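Glycosyl hydrolase family 2, TIM barrel domain protein (Faecalibacterium prausnitzii A2-165, PDB 6ED2) probably hydrolyses beta-glucuronides as a gut-bacterial glycoside hydrolase of family 2, and so could release drugs from their glucuronic acid conjugates. Local coordinates at residues I374-P379 with I434-L439; K414-A419 with K454-L459; L438-Q443 with T471-M476; D490-N495 with R529-T534. One frame throughout, in Å; residues are numbered along the deposited sequence.

Following the chain, 374-379 opens contact 1 on a strand of the TIM barrel, and 414-419 opens contact 2 on the helix after it. Strand 433-440 then closes contact 1 and, sharing Leu438 and Leu439, opens contact 3. Helix segment 454-459 closes contact 2 before 471-476 closes contact 3. Contact 2 therefore crosses both contact 1 and contact 3, pairing the helix that follows strand 373-377 with the one that follows strand 433-440. Contact 4 follows in series, its loop running from 490-495 to 529-534. It touches contact 3 through Thr471, whose OG1 meets Phe491 O, and contact 1 through Ile375 and Ile532. Contacts 1, 3 and 4 build one parallel barrel wall; contact 2 belongs to its helical jacket.

Contact 1: I374-P379 with I434-L439; sequences IIDEVP and IAWSLL
Ile374 starts the pairing by accepting a nearly straight hydrogen bond at its O from Ile434 N (3.0 Å). Ile375 spreads its two branches over the neighbouring strand: CG1 faces Ala435 CB, while CG2 lies 3.9 Å from Ser437 CB. Asp376 bonds on both sides of its residue, its N to Ala435 O (2.9 Å) and its O to Ser437 N (2.8 Å). Its side chain turns to the other face, where OD2 meets the rim of the Trp436 ring at CZ3 (3.5 Å), carboxylate and ring planes 27° apart; OD1 goes to Tyr364 OH and Trp436 NE1 to Asp464. Glu377 swings its CG anti to the backbone N (chi1 -178°), bringing OE1 to Ser437 OG at 2.8 Å. The hydroxyl donates from the anti side, 32° out of the carboxylate plane. Arg353 forms a salt bridge to the same OE1 and His356 binds OE2, so both oxygens of this buried carboxylate are held. Val378 adds a weak N-H bond to Ser437 O and presses CG1 on Leu438 O (3.3 Å). Parallel strands with Ile375 and Glu377 facing inward, and Asp376 and Trp436 meeting Met423 of helix 409-427, are the wall construction of a TIM barrel.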
loop_
_atom_site.group_PDB
_atom_site.type_symbol
_atom_site.label_atom_id
_atom_site.label_comp_id
_atom_site.label_asym_id
_atom_site.label_seq_id
_atom_site.Cartn_x
_atom_site.Cartn_y
_atom_site.Cartn_z
ATOM N N ILE A 374 0.375 -16.839 30.431
ATOM C CA ILE A 374 -0.920 -16.819 29.755
ATOM C C ILE A 374 -2.011 -16.464 30.755
ATOM O O ILE A 374 -2.109 -17.086 31.823
ATOM C CB ILE A 374 -1.235 -18.182 29.116
ATOM C CG1 ILE A 374 -0.229 -18.497 27.997
ATOM C CG2 ILE A 374 -2.689 -18.223 28.616
ATOM C CD1 ILE A 374 -0.590 -19.746 27.221
ATOM N N ILE A 375 -2.855 -15.507 30.383
ATOM C CA ILE A 375 -4.152 -15.302 31.007
ATOM C C ILE A 375 -5.188 -16.034 30.165
ATOM O O ILE A 375 -5.443 -15.662 29.018
ATOM C CB ILE A 375 -4.493 -13.814 31.138
ATOM C CG1 ILE A 375 -3.396 -13.095 31.936
ATOM C CG2 ILE A 375 -5.850 -13.652 31.802
ATOM C CD1 ILE A 375 -3.608 -11.594 32.057
ATOM N N ASP A 376 -5.796 -17.068 30.741
ATOM C CA ASP A 376 -6.661 -17.996 30.022
ATOM C C ASP A 376 -8.099 -17.505 30.111
ATOM O O ASP A 376 -8.628 -17.309 31.218
ATOM C CB ASP A 376 -6.528 -19.394 30.627
ATOM C CG ASP A 376 -6.780 -20.523 29.618
ATOM O OD1 ASP A 376 -7.172 -20.275 28.443
ATOM O OD2 ASP A 376 -6.594 -21.689 30.036
ATOM N N GLU A 377 -8.743 -17.334 28.962
ATOM C CA GLU A 377 -10.033 -16.662 28.897
ATOM C C GLU A 377 -11.092 -17.548 28.251
ATOM O O GLU A 377 -10.883 -18.107 27.167
ATOM C CB GLU A 377 -9.913 -15.345 28.128
ATOM C CG GLU A 377 -11.227 -14.568 28.061
ATOM C CD GLU A 377 -11.036 -13.126 27.585
ATOM O OE1 GLU A 377 -10.402 -12.324 28.320
ATOM O OE2 GLU A 377 -11.531 -12.798 26.480
ATOM N N VAL A 378 -12.244 -17.622 28.901
ATOM C CA VAL A 378 -13.409 -18.376 28.445
ATOM C C VAL A 378 -14.196 -17.517 27.448
ATOM O O VAL A 378 -14.077 -16.286 27.483
ATOM C CB VAL A 378 -14.209 -18.804 29.689
ATOM C CG1 VAL A 378 -15.123 -17.695 30.177
ATOM C CG2 VAL A 378 -14.917 -20.121 29.498
ATOM N N PRO A 379 -14.977 -18.081 26.497
ATOM C CA PRO A 379 -15.581 -17.211 25.464
ATOM C C PRO A 379 -16.771 -16.377 25.939
ATOM O O PRO A 379 -17.746 -16.202 25.200
ATOM C CB PRO A 379 -16.007 -18.202 24.370
ATOM C CG PRO A 379 -15.350 -19.512 24.725
ATOM C CD PRO A 379 -15.232 -19.501 26.207
ATOM N N ILE A 434 -1.289 -18.689 34.266
ATOM C CA ILE A 434 -1.161 -18.089 35.593
ATOM C C ILE A 434 -2.407 -17.331 36.045
ATOM O O ILE A 434 -2.431 -16.836 37.175
ATOM C CB ILE A 434 0.079 -17.169 35.686
ATOM C CG1 ILE A 434 0.185 -16.216 34.491
ATOM C CG2 ILE A 434 1.355 -17.989 35.780
ATOM C CD1 ILE A 434 -0.618 -14.941 34.632
ATOM N N ALA A 435 -3.443 -17.225 35.219
ATOM C CA ALA A 435 -4.625 -16.467 35.622
ATOM C C ALA A 435 -5.788 -16.839 34.722
ATOM O O ALA A 435 -5.596 -17.322 33.601
ATOM C CB ALA A 435 -4.384 -14.953 35.569
ATOM N N TRP A 436 -6.998 -16.592 35.229
ATOM C CA TRP A 436 -8.250 -16.891 34.541
ATOM C C TRP A 436 -9.001 -15.597 34.286
ATOM O O TRP A 436 -9.201 -14.805 35.209
ATOM C CB TRP A 436 -9.150 -17.823 35.372
ATOM C CG TRP A 436 -8.437 -19.011 35.948
ATOM C CD1 TRP A 436 -8.128 -19.237 37.261
ATOM C CD2 TRP A 436 -7.919 -20.129 35.216
ATOM N NE1 TRP A 436 -7.476 -20.442 37.396
ATOM C CE2 TRP A 436 -7.337 -21.009 36.153
ATOM C CE3 TRP A 436 -7.914 -20.483 33.861
ATOM C CZ2 TRP A 436 -6.733 -22.212 35.773
ATOM C CZ3 TRP A 436 -7.321 -21.693 33.489
ATOM C CH2 TRP A 436 -6.735 -22.529 34.439
ATOM N N SER A 437 -9.436 -15.383 33.052
ATOM C CA SER A 437 -10.293 -14.253 32.732
ATOM C C SER A 437 -11.682 -14.797 32.444
ATOM O O SER A 437 -11.847 -15.617 31.542
ATOM C CB SER A 437 -9.741 -13.457 31.548
ATOM O OG SER A 437 -10.716 -12.537 31.093
ATOM N N LEU A 438 -12.680 -14.348 33.206
ATOM C CA LEU A 438 -13.968 -15.030 33.224
ATOM C C LEU A 438 -14.998 -14.412 32.289
ATOM O O LEU A 438 -15.991 -15.074 31.965
ATOM C CB LEU A 438 -14.528 -15.053 34.651
ATOM C CG LEU A 438 -14.108 -16.172 35.618
ATOM C CD1 LEU A 438 -12.655 -16.495 35.560
ATOM C CD2 LEU A 438 -14.479 -15.815 37.046
ATOM N N LEU A 439 -14.794 -13.162 31.868
ATOM C CA LEU A 439 -15.680 -12.460 30.947
ATOM C C LEU A 439 -14.860 -11.400 30.234
ATOM O O LEU A 439 -13.879 -10.891 30.785
ATOM C CB LEU A 439 -16.876 -11.785 31.647
ATOM C CG LEU A 439 -17.749 -12.505 32.679
ATOM C CD1 LEU A 439 -17.217 -12.255 34.066
ATOM C CD2 LEU A 439 -19.199 -12.050 32.574
#

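Contact 2: K414-A419 with K454-L459; sequences KNHKAA and KPLFEL
Lys417 and Leu456 mark the nearest backbone approach, CA to CA 6.7 Å, between two helical segments that run nearly parallel. Their axes lie 10.5 Å apart at an angle of 14°, as neighbouring helices do on the outside of a TIM barrel. The second helix is kinked at Pro455, whose N makes no bond to the preceding turn. His416 carries the inner part of the contact. With CG anti to the backbone N (chi1 -164°), its ring reaches under Leu456, and CD1 of that leucine sits over one face, 3.4 Å from the ring centroid, in a CH-pi contact displaced toward the rim. The packing is tight: Leu456 CD1 comes within 3.2 Å of His416 CE1, while the second methyl, Leu456 CD2, touches His416 CD2 (3.6 Å). Tyr452 OH bonds ND1 and Leu438 O takes a weak bond from NE2, which together fix the ring's rotation. With a leucine in its place, Tyr452 OH would probably lose its partner and the link to the backbone at Leu438 would go. Farther out, Lys417 extends across Pro455, its methylene CE 4.1 Å from Pro455 CB. The base of the same lysine packs against Leu459, whose CD2 lies 3.7 Å from Lys417 CG.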
loop_
_atom_site.group_PDB
_atom_site.type_symbol
_atom_site.label_atom_id
_atom_site.label_comp_id
_atom_site.label_asym_id
_atom_site.label_seq_id
_atom_site.Cartn_x
_atom_site.Cartn_y
_atom_site.Cartn_z
ATOM N N LYS A 414 -25.450 -21.391 32.811
ATOM C CA LYS A 414 -25.167 -22.823 32.737
ATOM C C LYS A 414 -24.067 -23.121 31.718
ATOM O O LYS A 414 -23.113 -23.852 32.012
ATOM C CB LYS A 414 -26.449 -23.589 32.398
ATOM C CG LYS A 414 -26.347 -25.107 32.544
ATOM C CD LYS A 414 -27.728 -25.773 32.464
ATOM C CE LYS A 414 -27.646 -27.299 32.557
ATOM N NZ LYS A 414 -27.170 -27.902 31.275
ATOM N N ASN A 415 -24.180 -22.551 30.511
ATOM C CA ASN A 415 -23.144 -22.734 29.494
ATOM C C ASN A 415 -21.833 -22.086 29.915
ATOM O O ASN A 415 -20.752 -22.622 29.642
ATOM C CB ASN A 415 -23.625 -22.177 28.151
ATOM C CG ASN A 415 -24.762 -23.003 27.561
ATOM O OD1 ASN A 415 -24.906 -24.179 27.879
ATOM N ND2 ASN A 415 -25.586 -22.384 26.721
ATOM N N HIS A 416 -21.907 -20.943 30.601
ATOM C CA HIS A 416 -20.694 -20.279 31.068
ATOM C C HIS A 416 -19.966 -21.132 32.101
ATOM O O HIS A 416 -18.739 -21.278 32.052
ATOM C CB HIS A 416 -21.070 -18.906 31.626
ATOM C CG HIS A 416 -19.922 -17.962 31.784
ATOM N ND1 HIS A 416 -20.097 -16.595 31.856
ATOM C CD2 HIS A 416 -18.590 -18.179 31.921
ATOM C CE1 HIS A 416 -18.923 -16.011 32.033
ATOM N NE2 HIS A 416 -17.991 -16.948 32.071
ATOM N N LYS A 417 -20.715 -21.737 33.025
ATOM C CA LYS A 417 -20.104 -22.611 34.020
ATOM C C LYS A 417 -19.433 -23.815 33.367
ATOM O O LYS A 417 -18.334 -24.216 33.766
ATOM C CB LYS A 417 -21.162 -23.068 35.022
ATOM C CG LYS A 417 -21.504 -22.034 36.073
ATOM C CD LYS A 417 -22.735 -22.461 36.867
ATOM C CE LYS A 417 -22.814 -21.717 38.199
ATOM N NZ LYS A 417 -24.074 -22.011 38.957
ATOM N N ALA A 418 -20.087 -24.409 32.367
ATOM C CA ALA A 418 -19.524 -25.567 31.671
ATOM C C ALA A 418 -18.228 -25.208 30.952
ATOM O O ALA A 418 -17.215 -25.906 31.081
ATOM C CB ALA A 418 -20.547 -26.112 30.675
ATOM N N ALA A 419 -18.249 -24.114 30.183
ATOM C CA ALA A 419 -17.044 -23.642 29.514
ATOM C C ALA A 419 -15.926 -23.378 30.510
ATOM O O ALA A 419 -14.774 -23.779 30.288
ATOM C CB ALA A 419 -17.366 -22.381 28.707
ATOM N N LYS A 454 -21.071 -13.755 41.027
ATOM C CA LYS A 454 -20.682 -14.400 42.283
ATOM C C LYS A 454 -20.475 -15.899 42.111
ATOM O O LYS A 454 -19.383 -16.390 42.442
ATOM C CB LYS A 454 -21.712 -14.100 43.383
ATOM C CG LYS A 454 -21.391 -14.737 44.747
ATOM C CD LYS A 454 -22.410 -14.261 45.802
ATOM C CE LYS A 454 -22.172 -14.882 47.176
ATOM N NZ LYS A 454 -23.248 -15.893 47.395
ATOM N N PRO A 455 -21.428 -16.669 41.579
ATOM C CA PRO A 455 -21.156 -18.104 41.397
ATOM C C PRO A 455 -20.042 -18.388 40.403
ATOM O O PRO A 455 -19.342 -19.392 40.565
ATOM C CB PRO A 455 -22.503 -18.659 40.916
ATOM C CG PRO A 455 -23.174 -17.489 40.269
ATOM C CD PRO A 455 -22.780 -16.308 41.096
ATOM N N LEU A 456 -19.821 -17.523 39.403
ATOM C CA LEU A 456 -18.753 -17.783 38.436
ATOM C C LEU A 456 -17.387 -17.674 39.080
ATOM O O LEU A 456 -16.522 -18.535 38.884
ATOM C CB LEU A 456 -18.836 -16.813 37.270
ATOM C CG LEU A 456 -19.674 -17.304 36.107
ATOM C CD1 LEU A 456 -19.768 -16.169 35.129
ATOM C CD2 LEU A 456 -19.077 -18.542 35.463
ATOM N N PHE A 457 -17.163 -16.602 39.836
ATOM C CA PHE A 457 -15.871 -16.441 40.486
ATOM C C PHE A 457 -15.674 -17.478 41.577
ATOM O O PHE A 457 -14.539 -17.872 41.851
ATOM C CB PHE A 457 -15.742 -15.017 41.030
ATOM C CG PHE A 457 -15.403 -14.008 39.969
ATOM C CD1 PHE A 457 -14.096 -13.584 39.792
ATOM C CD2 PHE A 457 -16.390 -13.519 39.127
ATOM C CE1 PHE A 457 -13.772 -12.665 38.806
ATOM C CE2 PHE A 457 -16.084 -12.617 38.130
ATOM C CZ PHE A 457 -14.758 -12.186 37.970
ATOM N N GLU A 458 -16.758 -17.942 42.203
ATOM C CA GLU A 458 -16.614 -19.010 43.188
ATOM C C GLU A 458 -16.209 -20.317 42.512
ATOM O O GLU A 458 -15.304 -21.019 42.983
ATOM C CB GLU A 458 -17.918 -19.175 43.981
ATOM C CG GLU A 458 -17.939 -18.399 45.315
ATOM C CD GLU A 458 -19.362 -18.013 45.824
ATOM O OE1 GLU A 458 -19.451 -17.064 46.647
ATOM O OE2 GLU A 458 -20.384 -18.643 45.430
ATOM N N LEU A 459 -16.864 -20.649 41.396
ATOM C CA LEU A 459 -16.492 -21.837 40.627
ATOM C C LEU A 459 -15.019 -21.808 40.219
ATOM O O LEU A 459 -14.304 -22.806 40.364
ATOM C CB LEU A 459 -17.396 -21.954 39.403
ATOM C CG LEU A 459 -17.262 -23.233 38.573
ATOM C CD1 LEU A 459 -17.505 -24.488 39.441
ATOM C CD2 LEU A 459 -18.211 -23.176 37.371
#

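Contact 3: L438-Q443 with T471-M476; sequences LLNEPQ and TYTVLM
Leu438 N donates to Thr471 O (2.8 Å), and Leu439 O accepts from Thr473 N (3.0 Å), setting the two strands in parallel register. Beyond them Glu441, in a left-handed backbone conformation, turns its N toward Thr473, donating to Thr473 O at 2.9 Å and only weakly to Thr473 OG1. That hydroxyl, held between the backbone N and the carbonyl carbon (chi1 66°), gives its proton to Asn440 OD1 at 2.6 Å, arriving from above the amide plane, 59° out of it. Arg353 NH1 is a second donor to the same OD1. Replacing Asn440 by an alanine would probably leave Thr473 OG1 without its acceptor and deprive Arg353 of one partner. Two waters bridge the diverging ends. One donates to Glu441 OE2 (3.0 Å) and weakly takes Met476 N; the other donates to Pro442 O and accepts from Leu475 N (2.8 Å). Glu441 OE2 also receives Asn495 ND2 and binds a glycerol, probably from crystallisation, which Asn440 ND2 contacts too. Pro442 CD meets the edge of Tyr472 at CD1 (3.6 Å). Helix 449-463 connects the two strands in a beta-alpha-beta unit and packs on them, with Phe453 edge-to-face to Tyr472; strand 492-495 continues the sheet beside Thr473.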
loop_
_atom_site.group_PDB
_atom_site.type_symbol
_atom_site.label_atom_id
_atom_site.label_comp_id
_atom_site.label_asym_id
_atom_site.label_seq_id
_atom_site.Cartn_x
_atom_site.Cartn_y
_atom_site.Cartn_z
ATOM N N LEU A 438 -12.680 -14.348 33.206
ATOM C CA LEU A 438 -13.968 -15.030 33.224
ATOM C C LEU A 438 -14.998 -14.412 32.289
ATOM O O LEU A 438 -15.991 -15.074 31.965
ATOM C CB LEU A 438 -14.528 -15.053 34.651
ATOM C CG LEU A 438 -14.108 -16.172 35.618
ATOM C CD1 LEU A 438 -12.655 -16.495 35.560
ATOM C CD2 LEU A 438 -14.479 -15.815 37.046
ATOM N N LEU A 439 -14.794 -13.162 31.868
ATOM C CA LEU A 439 -15.680 -12.460 30.947
ATOM C C LEU A 439 -14.860 -11.400 30.234
ATOM O O LEU A 439 -13.879 -10.891 30.785
ATOM C CB LEU A 439 -16.876 -11.785 31.647
ATOM C CG LEU A 439 -17.749 -12.505 32.679
ATOM C CD1 LEU A 439 -17.217 -12.255 34.066
ATOM C CD2 LEU A 439 -19.199 -12.050 32.574
ATOM N N ASN A 440 -15.240 -11.089 28.990
ATOM C CA ASN A 440 -14.641 -9.970 28.265
ATOM C C ASN A 440 -15.712 -8.918 28.027
ATOM O O ASN A 440 -16.671 -9.154 27.281
ATOM C CB ASN A 440 -14.009 -10.382 26.932
ATOM C CG ASN A 440 -13.327 -9.194 26.226
ATOM O OD1 ASN A 440 -12.230 -8.764 26.607
ATOM N ND2 ASN A 440 -13.991 -8.648 25.214
ATOM N N GLU A 441 -15.534 -7.761 28.650
ATOM C CA GLU A 441 -16.408 -6.610 28.465
ATOM C C GLU A 441 -17.892 -6.934 28.675
ATOM O O GLU A 441 -18.723 -6.659 27.807
ATOM C CB GLU A 441 -16.191 -6.009 27.083
ATOM C CG GLU A 441 -14.815 -5.418 26.885
ATOM C CD GLU A 441 -14.679 -4.709 25.554
ATOM O OE1 GLU A 441 -15.537 -4.919 24.670
ATOM O OE2 GLU A 441 -13.717 -3.936 25.389
ATOM N N PRO A 442 -18.257 -7.510 29.817
ATOM C CA PRO A 442 -19.678 -7.669 30.123
ATOM C C PRO A 442 -20.257 -6.330 30.542
ATOM O O PRO A 442 -19.544 -5.427 30.984
ATOM C CB PRO A 442 -19.683 -8.666 31.289
ATOM C CG PRO A 442 -18.417 -8.375 31.994
ATOM C CD PRO A 442 -17.409 -7.920 30.953
ATOM N N GLN A 443 -21.573 -6.204 30.387
ATOM C CA GLN A 443 -22.275 -5.011 30.849
ATOM C C GLN A 443 -22.408 -5.094 32.376
ATOM O O GLN A 443 -23.471 -5.380 32.923
ATOM C CB GLN A 443 -23.635 -4.891 30.160
ATOM C CG GLN A 443 -24.431 -3.627 30.520
ATOM C CD GLN A 443 -25.785 -3.545 29.809
ATOM O OE1 GLN A 443 -26.401 -4.558 29.466
ATOM N NE2 GLN A 443 -26.242 -2.325 29.574
ATOM N N THR A 471 -9.884 -12.657 36.990
ATOM C CA THR A 471 -10.128 -11.318 36.477
ATOM C C THR A 471 -11.232 -11.398 35.432
ATOM O O THR A 471 -11.747 -12.474 35.122
ATOM C CB THR A 471 -8.845 -10.687 35.886
ATOM O OG1 THR A 471 -9.026 -9.266 35.732
ATOM C CG2 THR A 471 -8.510 -11.290 34.511
ATOM N N TYR A 472 -11.604 -10.235 34.909
ATOM C CA TYR A 472 -12.460 -10.109 33.737
ATOM C C TYR A 472 -12.178 -8.726 33.188
ATOM O O TYR A 472 -11.720 -7.855 33.922
ATOM C CB TYR A 472 -13.938 -10.278 34.071
ATOM C CG TYR A 472 -14.587 -9.041 34.671
ATOM C CD1 TYR A 472 -15.340 -8.163 33.879
ATOM C CD2 TYR A 472 -14.465 -8.757 36.037
ATOM C CE1 TYR A 472 -15.945 -7.035 34.427
ATOM C CE2 TYR A 472 -15.066 -7.632 36.597
ATOM C CZ TYR A 472 -15.812 -6.782 35.796
ATOM O OH TYR A 472 -16.405 -5.677 36.364
ATOM N N THR A 473 -12.422 -8.516 31.900
ATOM C CA THR A 473 -12.013 -7.240 31.335
ATOM C C THR A 473 -13.173 -6.256 31.360
ATOM O O THR A 473 -14.315 -6.606 31.049
ATOM C CB THR A 473 -11.465 -7.399 29.914
ATOM O OG1 THR A 473 -12.521 -7.818 29.043
ATOM C CG2 THR A 473 -10.336 -8.426 29.898
ATOM N N VAL A 474 -12.866 -5.018 31.731
ATOM C CA VAL A 474 -13.879 -4.019 32.048
ATOM C C VAL A 474 -14.142 -3.153 30.823
ATOM O O VAL A 474 -13.214 -2.568 30.258
ATOM C CB VAL A 474 -13.447 -3.164 33.250
ATOM C CG1 VAL A 474 -14.522 -2.128 33.577
ATOM C CG2 VAL A 474 -13.152 -4.069 34.447
ATOM N N LEU A 475 -15.410 -3.082 30.425
ATOM C CA LEU A 475 -15.896 -2.200 29.377
ATOM C C LEU A 475 -15.614 -0.738 29.714
ATOM O O LEU A 475 -15.513 -0.356 30.880
ATOM C CB LEU A 475 -17.405 -2.380 29.221
ATOM C CG LEU A 475 -17.980 -2.938 27.943
ATOM C CD1 LEU A 475 -19.458 -2.653 27.936
ATOM C CD2 LEU A 475 -17.289 -2.310 26.748
ATOM N N MET A 476 -15.553 0.098 28.669
ATOM C CA MET A 476 -15.244 1.515 28.867
ATOM C C MET A 476 -16.382 2.259 29.555
ATOM O O MET A 476 -16.141 3.270 30.233
ATOM C CB MET A 476 -14.922 2.179 27.527
ATOM C CG MET A 476 -13.421 2.184 27.188
ATOM S SD MET A 476 -12.855 3.495 26.044
ATOM C CE MET A 476 -12.491 4.854 27.180
HETATM O O HOH W 1 -14.049 -1.124 26.434
HETATM O O HOH W 2 -17.360 -4.533 31.896
#

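Contact 4: D490-N495 with R529-T534; sequences DFVSLN and RPLIFT
Phe491 CE1 meets Ile532 CD1 at 3.7 Å, where the isoleucine tip rises toward the phenylalanine ring. Ile532 holds CG1 between its backbone N and carbonyl carbon (chi1 73°), which also lays CG1 beside Ser493 OG (3.6 Å), a hydroxyl hydrogen-bonded to Thr471 OG1 on the neighbouring strand. On the other face Leu531 is the bump: its CD1 fits between Val492 CG1 (3.9 Å) and Leu494 CD1 (3.8 Å). Leu494 in turn sets its CB against Phe533 CD1 (3.9 Å), so apolar groups alternate from strand to strand. At the start of the pair, Val492 CG2 lies over one face of the Arg529 guanidinium, off centre near NH1, while NH2 reaches Gln486 OE1. At the far end Thr534 CG2 packs against Ser493 CB (3.6 Å). Thr534 OG1 gives its proton to Asn495 OD1 at 2.6 Å, nearly along the C=O axis, a short bond that ties the two strand ends together. Four backbone bonds, among them Ile532 N to Val492 O (2.8 Å), hold the strands at 34° to each other. Val492, Leu494 and Leu531 all press on Trp522 of helix 508-525, whereas Ser493 and Ile532 face the barrel interior: a beta-alpha-beta unit of the TIM barrel, its helix packed outside.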
loop_
_atom_site.group_PDB
_atom_site.type_symbol
_atom_site.label_atom_id
_atom_site.label_comp_id
_atom_site.label_asym_id
_atom_site.label_seq_id
_atom_site.Cartn_x
_atom_site.Cartn_y
_atom_site.Cartn_z
ATOM N N ASP A 490 -9.736 -10.462 41.392
ATOM C CA ASP A 490 -8.501 -10.451 42.180
ATOM C C ASP A 490 -7.509 -9.420 41.652
ATOM O O ASP A 490 -6.619 -8.965 42.385
ATOM C CB ASP A 490 -7.839 -11.832 42.182
ATOM C CG ASP A 490 -8.760 -12.932 42.695
ATOM O OD1 ASP A 490 -9.443 -12.734 43.730
ATOM O OD2 ASP A 490 -8.790 -14.013 42.071
ATOM N N PHE A 491 -7.608 -9.086 40.374
ATOM C CA PHE A 491 -6.886 -7.960 39.816
ATOM C C PHE A 491 -7.788 -7.426 38.725
ATOM O O PHE A 491 -8.578 -8.178 38.148
ATOM C CB PHE A 491 -5.477 -8.340 39.312
ATOM C CG PHE A 491 -5.462 -9.336 38.160
ATOM C CD1 PHE A 491 -5.439 -8.895 36.842
ATOM C CD2 PHE A 491 -5.446 -10.700 38.400
ATOM C CE1 PHE A 491 -5.411 -9.800 35.783
ATOM C CE2 PHE A 491 -5.427 -11.620 37.342
ATOM C CZ PHE A 491 -5.403 -11.163 36.033
ATOM N N VAL A 492 -7.739 -6.128 38.516
ATOM C CA VAL A 492 -8.639 -5.488 37.567
ATOM C C VAL A 492 -7.948 -5.420 36.211
ATOM O O VAL A 492 -6.744 -5.140 36.132
ATOM C CB VAL A 492 -9.068 -4.098 38.082
ATOM C CG1 VAL A 492 -9.857 -3.343 37.031
ATOM C CG2 VAL A 492 -9.928 -4.269 39.355
ATOM N N SER A 493 -8.705 -5.721 35.147
ATOM C CA SER A 493 -8.241 -5.651 33.761
ATOM C C SER A 493 -9.100 -4.644 33.015
ATOM O O SER A 493 -10.320 -4.827 32.910
ATOM C CB SER A 493 -8.334 -7.017 33.066
ATOM O OG SER A 493 -7.560 -8.000 33.731
ATOM N N LEU A 494 -8.475 -3.600 32.479
ATOM C CA LEU A 494 -9.214 -2.551 31.790
ATOM C C LEU A 494 -8.965 -2.616 30.290
ATOM O O LEU A 494 -7.827 -2.816 29.848
ATOM C CB LEU A 494 -8.825 -1.158 32.311
ATOM C CG LEU A 494 -9.136 -0.807 33.775
ATOM C CD1 LEU A 494 -8.783 0.659 34.052
ATOM C CD2 LEU A 494 -10.597 -1.090 34.147
ATOM N N ASN A 495 -10.034 -2.436 29.516
ATOM C CA ASN A 495 -9.957 -2.174 28.082
ATOM C C ASN A 495 -10.259 -0.695 27.884
ATOM O O ASN A 495 -11.413 -0.276 28.016
ATOM C CB ASN A 495 -10.951 -3.036 27.298
ATOM C CG ASN A 495 -10.643 -4.535 27.381
ATOM O OD1 ASN A 495 -9.659 -4.964 27.998
ATOM N ND2 ASN A 495 -11.491 -5.335 26.755
ATOM N N ARG A 529 -5.164 -4.080 45.114
ATOM C CA ARG A 529 -5.155 -5.013 43.988
ATOM C C ARG A 529 -4.341 -4.466 42.809
ATOM O O ARG A 529 -4.416 -3.273 42.502
ATOM C CB ARG A 529 -6.585 -5.289 43.524
ATOM C CG ARG A 529 -7.394 -6.188 44.462
ATOM C CD ARG A 529 -8.849 -6.314 44.016
ATOM N NE ARG A 529 -9.563 -5.033 44.006
ATOM C CZ ARG A 529 -10.683 -4.810 43.318
ATOM N NH1 ARG A 529 -11.220 -5.768 42.559
ATOM N NH2 ARG A 529 -11.270 -3.625 43.372
ATOM N N PRO A 530 -3.574 -5.318 42.115
ATOM C CA PRO A 530 -2.992 -4.904 40.826
ATOM C C PRO A 530 -4.076 -4.567 39.814
ATOM O O PRO A 530 -5.182 -5.119 39.830
ATOM C CB PRO A 530 -2.181 -6.128 40.375
ATOM C CG PRO A 530 -2.106 -7.043 41.551
ATOM C CD PRO A 530 -3.268 -6.718 42.448
ATOM N N LEU A 531 -3.760 -3.620 38.948
ATOM C CA LEU A 531 -4.551 -3.345 37.763
ATOM C C LEU A 531 -3.659 -3.549 36.546
ATOM O O LEU A 531 -2.474 -3.197 36.569
ATOM C CB LEU A 531 -5.121 -1.918 37.795
ATOM C CG LEU A 531 -6.118 -1.504 36.704
ATOM C CD1 LEU A 531 -7.192 -0.524 37.276
ATOM C CD2 LEU A 531 -5.377 -0.883 35.519
ATOM N N ILE A 532 -4.216 -4.155 35.499
ATOM C CA ILE A 532 -3.529 -4.266 34.225
ATOM C C ILE A 532 -4.455 -3.760 33.137
ATOM O O ILE A 532 -5.680 -3.689 33.302
ATOM C CB ILE A 532 -3.080 -5.699 33.891
ATOM C CG1 ILE A 532 -4.273 -6.569 33.506
ATOM C CG2 ILE A 532 -2.312 -6.305 35.031
ATOM C CD1 ILE A 532 -3.831 -7.927 32.983
ATOM N N PHE A 533 -3.850 -3.408 32.011
ATOM C CA PHE A 533 -4.606 -3.079 30.817
ATOM C C PHE A 533 -4.583 -4.274 29.879
ATOM O O PHE A 533 -3.519 -4.826 29.578
ATOM C CB PHE A 533 -4.058 -1.813 30.162
ATOM C CG PHE A 533 -4.367 -0.574 30.961
ATOM C CD1 PHE A 533 -5.514 0.157 30.706
ATOM C CD2 PHE A 533 -3.540 -0.180 32.009
ATOM C CE1 PHE A 533 -5.820 1.275 31.472
ATOM C CE2 PHE A 533 -3.826 0.948 32.768
ATOM C CZ PHE A 533 -4.967 1.667 32.507
ATOM N N THR A 534 -5.761 -4.711 29.474
ATOM C CA THR A 534 -5.874 -5.837 28.572
ATOM C C THR A 534 -6.242 -5.424 27.155
ATOM O O THR A 534 -6.164 -6.260 26.249
ATOM C CB THR A 534 -6.907 -6.843 29.108
ATOM O OG1 THR A 534 -8.023 -6.126 29.651
ATOM C CG2 THR A 534 -6.279 -7.708 30.194
#